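Copper homeostasis protein CutC (Streptococcus agalactiae, PDB 2BDQ) probably binds copper ions in the cytoplasm, folding as a TIM barrel of the CutC family, and is thought to take part in copper homeostasis. Local coordinates at residues 14-19 with 49-55; 43-47 with 87-91. One frame throughout, in Å; residues are numbered along the deposited sequence.

Contact 1 (14-19 with 49-55); sequences LTRLDK and YLHEKGI
L14 and L17 reach from the loop between the first two strands of the TIM barrel onto the C-terminal end of helix 40-52 and the turn after it. The tight part is largely aliphatic: L14 CD1 lies 3.8 Å from L50 CD2, the two leucines crossing at about a right angle, and L17 CD2 meets I55 CD1 at 4.0 Å. Branched apolar residues suit this layer between loop and barrel: L14, L50 and I55 rest on V25 of strand 24-28, and L17 on I22 and on F6 of strand 3-9. Y49 is closely packed too, its ring edge toward L14 O and its OH 3.2 Å from T15 CG2; the ring also packs on L73 of the second subunit. Beside this layer the long K53 supplies what leucines cannot, a donor for loop carbonyls. Its chain bends at chi3 (72°), and K53 NZ bonds to L17 O at 2.8 Å, 17° out of the carbonyl plane, with a weak bond to L14 O at 3.0 Å. One ammonium group thus draws together the carbonyls of L14 and L17. Toward solvent, where T15, K19 and G54 are exposed, the contact is looser. G54, whose positive phi suits glycine, is the C' residue of a Schellman motif closing the helix, and the aliphatic part of K19 runs past it. Here a water bridges the backbones, accepting from K19 N at 2.8 Å and donating to K53 O at 2.8 Å.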
ATOM      1  N   LEU A  14     -10.914  11.307   2.509  1.00 27.83           N
ATOM      2  CA  LEU A  14     -10.595  12.388   3.436  1.00 29.67           C
ATOM      3  C   LEU A  14     -11.352  13.693   3.204  1.00 31.97           C
ATOM      4  O   LEU A  14     -11.493  14.497   4.124  1.00 31.03           O
ATOM      5  CB  LEU A  14      -9.093  12.678   3.418  1.00 27.60           C
ATOM      6  CG  LEU A  14      -8.132  11.573   3.861  1.00 26.31           C
ATOM      7  CD1 LEU A  14      -6.733  12.150   3.860  1.00 26.31           C
ATOM      8  CD2 LEU A  14      -8.488  11.047   5.244  1.00 25.16           C
ATOM      9  N   THR A  15     -11.855  13.897   1.990  1.00 34.43           N
ATOM     10  CA  THR A  15     -12.558  15.132   1.663  1.00 37.34           C
ATOM     11  C   THR A  15     -13.820  15.414   2.470  1.00 39.59           C
ATOM     12  O   THR A  15     -14.294  16.546   2.497  1.00 39.86           O
ATOM     13  CB  THR A  15     -12.900  15.196   0.155  1.00 37.04           C
ATOM     14  OG1 THR A  15     -13.451  13.945  -0.271  1.00 38.11           O
ATOM     15  CG2 THR A  15     -11.646  15.496  -0.656  1.00 37.51           C
ATOM     16  N   ARG A  16     -14.359  14.406   3.146  1.00 42.20           N
ATOM     17  CA  ARG A  16     -15.571  14.623   3.930  1.00 43.70           C
ATOM     18  C   ARG A  16     -15.303  14.747   5.430  1.00 43.42           C
ATOM     19  O   ARG A  16     -16.224  14.974   6.214  1.00 43.90           O
ATOM     20  CB  ARG A  16     -16.573  13.492   3.682  1.00 46.09           C
ATOM     21  CG  ARG A  16     -18.027  13.938   3.783  1.00 50.29           C
ATOM     22  CD  ARG A  16     -18.315  15.032   2.754  1.00 53.26           C
ATOM     23  NE  ARG A  16     -18.021  14.568   1.398  1.00 56.30           N
ATOM     24  CZ  ARG A  16     -17.581  15.347   0.414  1.00 57.57           C
ATOM     25  NH1 ARG A  16     -17.342  14.828  -0.786  1.00 57.34           N
ATOM     26  NH2 ARG A  16     -17.371  16.639   0.632  1.00 58.46           N
ATOM     27  N   LEU A  17     -14.044  14.602   5.833  1.00 41.75           N
ATOM     28  CA  LEU A  17     -13.703  14.697   7.246  1.00 40.61           C
ATOM     29  C   LEU A  17     -13.821  16.120   7.771  1.00 40.70           C
ATOM     30  O   LEU A  17     -13.532  17.084   7.062  1.00 40.20           O
ATOM     31  CB  LEU A  17     -12.286  14.172   7.498  1.00 39.05           C
ATOM     32  CG  LEU A  17     -12.093  12.665   7.697  1.00 38.58           C
ATOM     33  CD1 LEU A  17     -12.737  11.892   6.563  1.00 38.59           C
ATOM     34  CD2 LEU A  17     -10.609  12.355   7.778  1.00 36.24           C
ATOM     35  N   ASP A  18     -14.249  16.236   9.026  1.00 40.99           N
ATOM     36  CA  ASP A  18     -14.412  17.530   9.679  1.00 40.26           C
ATOM     37  C   ASP A  18     -13.841  17.449  11.094  1.00 39.16           C
ATOM     38  O   ASP A  18     -14.188  16.548  11.856  1.00 38.30           O
ATOM     39  CB  ASP A  18     -15.894  17.902   9.739  1.00 42.99           C
ATOM     40  CG  ASP A  18     -16.108  19.359  10.077  1.00 46.54           C
ATOM     41  OD1 ASP A  18     -15.601  20.218   9.315  1.00 48.15           O
ATOM     42  OD2 ASP A  18     -16.774  19.649  11.097  1.00 46.04           O
ATOM     43  N   LYS A  19     -12.970  18.392  11.440  1.00 37.88           N
ATOM     44  CA  LYS A  19     -12.335  18.409  12.757  1.00 37.45           C
ATOM     45  C   LYS A  19     -13.339  18.518  13.898  1.00 37.35           C
ATOM     46  O   LYS A  19     -13.008  18.265  15.059  1.00 35.97           O
ATOM     47  CB  LYS A  19     -11.334  19.566  12.851  1.00 38.95           C
ATOM     48  CG  LYS A  19     -11.945  20.956  12.729  1.00 40.89           C
ATOM     49  CD  LYS A  19     -10.855  22.021  12.699  1.00 43.53           C
ATOM     50  CE  LYS A  19     -11.427  23.428  12.545  1.00 44.78           C
ATOM     51  NZ  LYS A  19     -12.260  23.833  13.716  1.00 46.55           N
ATOM     52  N   TYR A  49      -2.802  18.124   3.603  1.00 23.35           N
ATOM     53  CA  TYR A  49      -4.241  18.262   3.415  1.00 23.68           C
ATOM     54  C   TYR A  49      -4.976  18.223   4.749  1.00 24.01           C
ATOM     55  O   TYR A  49      -5.820  19.069   5.022  1.00 26.20           O
ATOM     56  CB  TYR A  49      -4.773  17.142   2.524  1.00 24.80           C
ATOM     57  CG  TYR A  49      -6.251  17.243   2.230  1.00 27.55           C
ATOM     58  CD1 TYR A  49      -6.730  18.117   1.259  1.00 28.32           C
ATOM     59  CD2 TYR A  49      -7.173  16.462   2.929  1.00 28.04           C
ATOM     60  CE1 TYR A  49      -8.100  18.209   0.985  1.00 31.30           C
ATOM     61  CE2 TYR A  49      -8.537  16.547   2.665  1.00 29.77           C
ATOM     62  CZ  TYR A  49      -8.993  17.420   1.689  1.00 30.32           C
ATOM     63  OH  TYR A  49     -10.339  17.498   1.410  1.00 31.93           O
ATOM     64  N   LEU A  50      -4.655  17.237   5.578  1.00 23.36           N
ATOM     65  CA  LEU A  50      -5.301  17.106   6.874  1.00 21.78           C
ATOM     66  C   LEU A  50      -4.914  18.227   7.836  1.00 21.93           C
ATOM     67  O   LEU A  50      -5.773  18.770   8.527  1.00 21.10           O
ATOM     68  CB  LEU A  50      -4.976  15.745   7.486  1.00 21.86           C
ATOM     69  CG  LEU A  50      -5.557  14.549   6.726  1.00 21.99           C
ATOM     70  CD1 LEU A  50      -4.931  13.273   7.248  1.00 20.09           C
ATOM     71  CD2 LEU A  50      -7.082  14.517   6.865  1.00 21.55           C
ATOM     72  N   HIS A  51      -3.632  18.579   7.889  1.00 22.95           N
ATOM     73  CA  HIS A  51      -3.200  19.656   8.772  1.00 24.63           C
ATOM     74  C   HIS A  51      -3.936  20.934   8.397  1.00 26.63           C
ATOM     75  O   HIS A  51      -4.314  21.723   9.260  1.00 28.05           O
ATOM     76  CB  HIS A  51      -1.692  19.879   8.655  1.00 24.38           C
ATOM     77  CG  HIS A  51      -0.869  18.806   9.295  1.00 24.38           C
ATOM     78  ND1 HIS A  51       0.493  18.702   9.108  1.00 24.59           N
ATOM     79  CD2 HIS A  51      -1.214  17.787  10.118  1.00 23.04           C
ATOM     80  CE1 HIS A  51       0.951  17.666   9.786  1.00 22.85           C
ATOM     81  NE2 HIS A  51      -0.064  17.094  10.407  1.00 25.44           N
ATOM     82  N   GLU A  52      -4.144  21.126   7.100  1.00 28.24           N
ATOM     83  CA  GLU A  52      -4.844  22.299   6.597  1.00 30.30           C
ATOM     84  C   GLU A  52      -6.274  22.340   7.151  1.00 30.97           C
ATOM     85  O   GLU A  52      -6.805  23.419   7.414  1.00 30.25           O
ATOM     86  CB  GLU A  52      -4.846  22.252   5.068  1.00 34.17           C
ATOM     87  CG  GLU A  52      -5.363  23.481   4.345  1.00 38.66           C
ATOM     88  CD  GLU A  52      -5.027  23.440   2.854  1.00 43.12           C
ATOM     89  OE1 GLU A  52      -3.826  23.577   2.519  1.00 43.10           O
ATOM     90  OE2 GLU A  52      -5.953  23.254   2.020  1.00 44.00           O
ATOM     91  N   LYS A  53      -6.885  21.169   7.347  1.00 29.78           N
ATOM     92  CA  LYS A  53      -8.244  21.086   7.887  1.00 29.13           C
ATOM     93  C   LYS A  53      -8.217  20.940   9.409  1.00 29.10           C
ATOM     94  O   LYS A  53      -9.244  20.694  10.044  1.00 29.76           O
ATOM     95  CB  LYS A  53      -9.001  19.904   7.271  1.00 28.35           C
ATOM     96  CG  LYS A  53      -9.211  20.020   5.775  1.00 28.77           C
ATOM     97  CD  LYS A  53      -9.844  18.769   5.179  1.00 29.58           C
ATOM     98  CE  LYS A  53     -11.303  18.615   5.550  1.00 30.45           C
ATOM     99  NZ  LYS A  53     -11.880  17.428   4.863  1.00 29.43           N
ATOM    100  N   GLY A  54      -7.029  21.085   9.987  1.00 28.73           N
ATOM    101  CA  GLY A  54      -6.885  20.981  11.430  1.00 27.86           C
ATOM    102  C   GLY A  54      -7.073  19.601  12.035  1.00 27.20           C
ATOM    103  O   GLY A  54      -7.705  19.452  13.080  1.00 26.87           O
ATOM    104  N   ILE A  55      -6.533  18.579  11.388  1.00 25.93           N
ATOM    105  CA  ILE A  55      -6.657  17.233  11.925  1.00 26.03           C
ATOM    106  C   ILE A  55      -5.291  16.549  11.945  1.00 24.48           C
ATOM    107  O   ILE A  55      -4.508  16.675  11.002  1.00 22.79           O
ATOM    108  CB  ILE A  55      -7.678  16.404  11.116  1.00 26.36           C
ATOM    109  CG1 ILE A  55      -7.585  14.935  11.505  1.00 28.33           C
ATOM    110  CG2 ILE A  55      -7.444  16.599   9.637  1.00 29.99           C
ATOM    111  CD1 ILE A  55      -8.608  14.065  10.826  1.00 29.89           C
TER
HETATM  112  O   HOH W   1     -12.008  20.414   9.689  1.00 36.91           O

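Contact 2 (43-47 with 87-91); sequences IKEAN and ELESD
L88, the first residue to leave helical geometry after helix 72-87, pushes its two methyl groups against helix 40-52. L88 CD1 packs 3.5 Å from I43 CG2, and L88 CD2 rests 3.7 Å from K44 CB; the leucine crosses both side chains at about a right angle. Placing CG anti to its own carbonyl carbon (chi1 -71°) sends the fork across to the helix. A leucine suits the place because one branch can meet the beta-branched I43 while the other lies on the aliphatic root of K44, whose amine points off from the contact. E89 follows with positive phi as the C' residue of a Schellman motif, which turns the chain sharply out of the helix. Next comes S90, small and polar, its OG hydrogen-bonded back to A85 O. The side chain of N47 reaches in beside this hydroxyl and L88 O, a polar patch next to the apolar one. D91 then leads into strand 92-95, pairing through its backbone with V57. E45 of helix 40-52 forms a salt bridge with R76 of the second subunit. The turn at the exit of helix 72-87 thus packs against the preceding helix 40-52, with I43 and S90 both resting on V59 of strand 56-60.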
ATOM      1  N   ILE A  43       1.673  10.168   2.033  1.00 14.26           N
ATOM      2  CA  ILE A  43       2.003  10.712   3.354  1.00 16.32           C
ATOM      3  C   ILE A  43       2.194  12.235   3.300  1.00 17.80           C
ATOM      4  O   ILE A  43       1.627  12.980   4.108  1.00 18.77           O
ATOM      5  CB  ILE A  43       3.290  10.050   3.923  1.00 13.70           C
ATOM      6  CG1 ILE A  43       3.044   8.553   4.158  1.00 13.29           C
ATOM      7  CG2 ILE A  43       3.687  10.707   5.244  1.00 14.57           C
ATOM      8  CD1 ILE A  43       4.292   7.781   4.586  1.00  6.52           C
ATOM      9  N   LYS A  44       2.984  12.696   2.339  1.00 17.14           N
ATOM     10  CA  LYS A  44       3.251  14.123   2.192  1.00 18.39           C
ATOM     11  C   LYS A  44       1.983  14.933   1.933  1.00 18.76           C
ATOM     12  O   LYS A  44       1.719  15.929   2.615  1.00 18.37           O
ATOM     13  CB  LYS A  44       4.241  14.349   1.052  1.00 18.19           C
ATOM     14  CG  LYS A  44       4.474  15.806   0.661  1.00 19.79           C
ATOM     15  CD  LYS A  44       5.459  15.867  -0.508  1.00 23.44           C
ATOM     16  CE  LYS A  44       5.625  17.272  -1.066  1.00 24.44           C
ATOM     17  NZ  LYS A  44       6.153  18.210  -0.043  1.00 29.23           N
ATOM     18  N   GLU A  45       1.200  14.510   0.949  1.00 18.36           N
ATOM     19  CA  GLU A  45      -0.021  15.225   0.612  1.00 17.36           C
ATOM     20  C   GLU A  45      -1.127  15.092   1.651  1.00 16.73           C
ATOM     21  O   GLU A  45      -1.841  16.053   1.922  1.00 15.58           O
ATOM     22  CB  GLU A  45      -0.526  14.770  -0.758  1.00 16.76           C
ATOM     23  CG  GLU A  45       0.459  15.053  -1.894  1.00 20.20           C
ATOM     24  CD  GLU A  45       0.912  16.508  -1.923  1.00 23.70           C
ATOM     25  OE1 GLU A  45       0.043  17.408  -1.841  1.00 25.50           O
ATOM     26  OE2 GLU A  45       2.134  16.756  -2.037  1.00 24.23           O
ATOM     27  N   ALA A  46      -1.276  13.904   2.223  1.00 15.99           N
ATOM     28  CA  ALA A  46      -2.302  13.696   3.230  1.00 16.17           C
ATOM     29  C   ALA A  46      -2.017  14.579   4.446  1.00 16.04           C
ATOM     30  O   ALA A  46      -2.915  15.254   4.944  1.00 15.78           O
ATOM     31  CB  ALA A  46      -2.353  12.232   3.641  1.00 14.86           C
ATOM     32  N   ASN A  47      -0.770  14.585   4.909  1.00 17.46           N
ATOM     33  CA  ASN A  47      -0.398  15.398   6.066  1.00 20.28           C
ATOM     34  C   ASN A  47      -0.700  16.874   5.848  1.00 21.73           C
ATOM     35  O   ASN A  47      -1.239  17.543   6.727  1.00 22.33           O
ATOM     36  CB  ASN A  47       1.089  15.241   6.395  1.00 19.75           C
ATOM     37  CG  ASN A  47       1.419  13.876   6.960  1.00 22.19           C
ATOM     38  OD1 ASN A  47       2.573  13.589   7.283  1.00 24.47           O
ATOM     39  ND2 ASN A  47       0.411  13.021   7.076  1.00 24.01           N
ATOM     40  N   GLU A  87      10.113  13.341   8.587  1.00 19.92           N
ATOM     41  CA  GLU A  87      10.520  14.491   7.785  1.00 21.29           C
ATOM     42  C   GLU A  87       9.312  15.102   7.075  1.00 19.98           C
ATOM     43  O   GLU A  87       9.352  16.255   6.676  1.00 21.05           O
ATOM     44  CB  GLU A  87      11.598  14.109   6.758  1.00 22.43           C
ATOM     45  CG  GLU A  87      11.078  13.386   5.527  1.00 26.40           C
ATOM     46  CD  GLU A  87      12.152  13.153   4.468  1.00 28.84           C
ATOM     47  OE1 GLU A  87      11.794  12.771   3.333  1.00 29.22           O
ATOM     48  OE2 GLU A  87      13.351  13.344   4.766  1.00 31.02           O
ATOM     49  N   LEU A  88       8.244  14.323   6.928  1.00 19.20           N
ATOM     50  CA  LEU A  88       7.021  14.794   6.285  1.00 18.97           C
ATOM     51  C   LEU A  88       6.030  15.373   7.298  1.00 20.71           C
ATOM     52  O   LEU A  88       4.854  15.579   6.988  1.00 20.51           O
ATOM     53  CB  LEU A  88       6.367  13.655   5.493  1.00 17.47           C
ATOM     54  CG  LEU A  88       7.143  13.250   4.230  1.00 16.21           C
ATOM     55  CD1 LEU A  88       6.503  12.042   3.565  1.00 11.74           C
ATOM     56  CD2 LEU A  88       7.173  14.433   3.266  1.00 14.02           C
ATOM     57  N   GLU A  89       6.521  15.604   8.515  1.00 22.47           N
ATOM     58  CA  GLU A  89       5.748  16.196   9.602  1.00 24.30           C
ATOM     59  C   GLU A  89       4.555  15.397  10.118  1.00 24.08           C
ATOM     60  O   GLU A  89       3.535  15.977  10.497  1.00 22.76           O
ATOM     61  CB  GLU A  89       5.280  17.597   9.194  1.00 27.89           C
ATOM     62  CG  GLU A  89       6.410  18.562   8.847  1.00 33.20           C
ATOM     63  CD  GLU A  89       5.903  19.891   8.305  1.00 37.47           C
ATOM     64  OE1 GLU A  89       5.214  20.621   9.055  1.00 39.87           O
ATOM     65  OE2 GLU A  89       6.185  20.204   7.126  1.00 39.79           O
ATOM     66  N   SER A  90       4.674  14.072  10.141  1.00 22.41           N
ATOM     67  CA  SER A  90       3.589  13.249  10.656  1.00 21.95           C
ATOM     68  C   SER A  90       3.477  13.515  12.160  1.00 22.40           C
ATOM     69  O   SER A  90       4.473  13.816  12.825  1.00 22.58           O
ATOM     70  CB  SER A  90       3.869  11.770  10.397  1.00 22.76           C
ATOM     71  OG  SER A  90       3.959  11.512   9.004  1.00 22.00           O
ATOM     72  N   ASP A  91       2.265  13.405  12.688  1.00 21.17           N
ATOM     73  CA  ASP A  91       2.021  13.659  14.102  1.00 20.86           C
ATOM     74  C   ASP A  91       2.240  12.451  14.995  1.00 20.48           C
ATOM     75  O   ASP A  91       2.538  12.601  16.183  1.00 20.09           O
ATOM     76  CB  ASP A  91       0.601  14.177  14.281  1.00 21.40           C
ATOM     77  CG  ASP A  91       0.383  15.493  13.573  1.00 21.90           C
ATOM     78  OD1 ASP A  91       0.953  16.510  14.029  1.00 21.50           O
ATOM     79  OD2 ASP A  91      -0.337  15.506  12.550  1.00 21.03           O
TER

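Overall arrangement
Helix 40-52 is common to both contacts: contact 1 holds its C-terminal end against the loop that follows strand 3-9, and contact 2 sets its middle against the turn that follows helix 72-87. Their centres lie about 13 Å apart, and the segments alternate along the chain, which interleaves the two contacts. H51 joins them directly, with NE2 2.7 Å from D91 OD2 in a probable hydrogen bond and CE1 3.2 Å from E89 O. Both lie on the outer layer, with centres about 19 Å and 16 Å from the centre of the chain, and both border the second subunit, through Y49 in contact 1 and through K44 and E45 in contact 2. Where copper might bind is not established.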